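Local coordinates for protein FACT-Spt16 (Cicer arietinum, PDB 5CE6) that probably serves as the histone-chaperone subunit Spt16 of the FACT complex, binding H3-H4 and assisting transcription through chromatin, at residues 189-192 against 193-196. Numbering follows the deposited sequence.
Sequences NGFS and ALFA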
loop_
_atom_site.group_PDB
_atom_site.type_symbol
_atom_site.label_atom_id
_atom_site.label_comp_id
_atom_site.label_asym_id
_atom_site.label_seq_id
_atom_site.Cartn_x
_atom_site.Cartn_y
_atom_site.Cartn_z
ATOM N N ASN A 189 -7.131 -7.636 -10.968
ATOM C CA ASN A 189 -6.298 -8.790 -10.663
ATOM C C ASN A 189 -5.131 -8.910 -11.628
ATOM O O ASN A 189 -4.101 -9.506 -11.303
ATOM C CB ASN A 189 -7.129 -10.075 -10.668
ATOM C CG ASN A 189 -8.140 -10.120 -9.537
ATOM O OD1 ASN A 189 -7.984 -9.436 -8.530
ATOM N ND2 ASN A 189 -9.182 -10.929 -9.700
ATOM N N GLY A 190 -5.288 -8.347 -12.820
ATOM C CA GLY A 190 -4.201 -8.363 -13.778
ATOM C C GLY A 190 -3.112 -7.415 -13.322
ATOM O O GLY A 190 -1.932 -7.775 -13.279
ATOM N N PHE A 191 -3.507 -6.192 -12.988
ATOM C CA PHE A 191 -2.551 -5.217 -12.473
ATOM C C PHE A 191 -1.893 -5.683 -11.173
ATOM O O PHE A 191 -0.695 -5.472 -10.973
ATOM C CB PHE A 191 -3.220 -3.856 -12.295
ATOM C CG PHE A 191 -3.487 -3.154 -13.588
ATOM C CD1 PHE A 191 -2.439 -2.859 -14.453
ATOM C CD2 PHE A 191 -4.776 -2.804 -13.952
ATOM C CE1 PHE A 191 -2.672 -2.209 -15.656
ATOM C CE2 PHE A 191 -5.021 -2.158 -15.155
ATOM C CZ PHE A 191 -3.966 -1.856 -16.006
ATOM N N SER A 192 -2.673 -6.327 -10.308
ATOM C CA SER A 192 -2.144 -6.877 -9.053
ATOM C C SER A 192 -1.015 -7.877 -9.299
ATOM O O SER A 192 0.030 -7.826 -8.646
ATOM C CB SER A 192 -3.262 -7.530 -8.239
ATOM O OG SER A 192 -2.737 -8.205 -7.106
ATOM N N ALA A 193 -1.227 -8.780 -10.252
ATOM C CA ALA A 193 -0.203 -9.749 -10.630
ATOM C C ALA A 193 1.006 -9.035 -11.234
ATOM O O ALA A 193 2.152 -9.359 -10.934
ATOM C CB ALA A 193 -0.773 -10.764 -11.614
ATOM N N LEU A 194 0.738 -8.054 -12.091
ATOM C CA LEU A 194 1.790 -7.292 -12.740
ATOM C C LEU A 194 2.685 -6.557 -11.745
ATOM O O LEU A 194 3.911 -6.540 -11.897
ATOM C CB LEU A 194 1.170 -6.283 -13.717
ATOM C CG LEU A 194 2.128 -5.531 -14.627
ATOM C CD1 LEU A 194 2.879 -6.493 -15.538
ATOM C CD2 LEU A 194 1.337 -4.531 -15.456
ATOM N N PHE A 195 2.074 -5.956 -10.727
ATOM C CA PHE A 195 2.826 -5.168 -9.752
ATOM C C PHE A 195 3.417 -6.045 -8.641
ATOM O O PHE A 195 4.228 -5.568 -7.856
ATOM C CB PHE A 195 1.954 -4.100 -9.088
ATOM C CG PHE A 195 1.366 -3.086 -10.040
ATOM C CD1 PHE A 195 2.031 -2.722 -11.207
ATOM C CD2 PHE A 195 0.137 -2.499 -9.756
ATOM C CE1 PHE A 195 1.472 -1.779 -12.076
ATOM C CE2 PHE A 195 -0.430 -1.557 -10.618
ATOM C CZ PHE A 195 0.244 -1.201 -11.781
ATOM N N ALA A 196 3.042 -7.323 -8.602
ATOM C CA ALA A 196 3.345 -8.187 -7.446
ATOM C C ALA A 196 4.831 -8.441 -7.186
ATOM O O ALA A 196 5.286 -8.386 -6.042
ATOM C CB ALA A 196 2.605 -9.516 -7.560
#
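Phe191 and Phe195, one helical turn apart, lie side by side with ring planes only 22° from parallel, yet they are slid so far that the rings barely overlap, their centroids 6.0 Å apart. What covers one face of the Phe195 ring is the carbonyl oxygen one turn earlier: Phe191 O stands 3.3 Å from Phe195 CG. With CG beside the backbone N in both residues (chi1 -73° and -61°), the two benzyl groups point the same way, and Phe195 CE2 comes within 4.0 Å of Phe191 CB. Leu194 CD2 approaches the Phe191 ring obliquely, 4.2 Å from Phe191 CD1, adding a branched group to the apolar surface. Phe191 O also accepts a hydrogen bond from Phe195 N, 2.8 Å away, and Gly190 O one from Leu194 N at 2.9 Å, so i to i+4 bonds fix the spacing of the two rings along the helix. The short methyl of Ala193 suits close packing against Leu47 and His39. Within helix 188-196, the broad, flat phenylalanines suit packing on helix 69-78, where Leu73 touches both; Trp48 meets Phe191 and Trp76 meets Phe195, each edge-to-face. Phe191 reaches Ile54 and Val56 of strand 53-58, while Leu194 rests against Phe36 and His39 of helix 26-42.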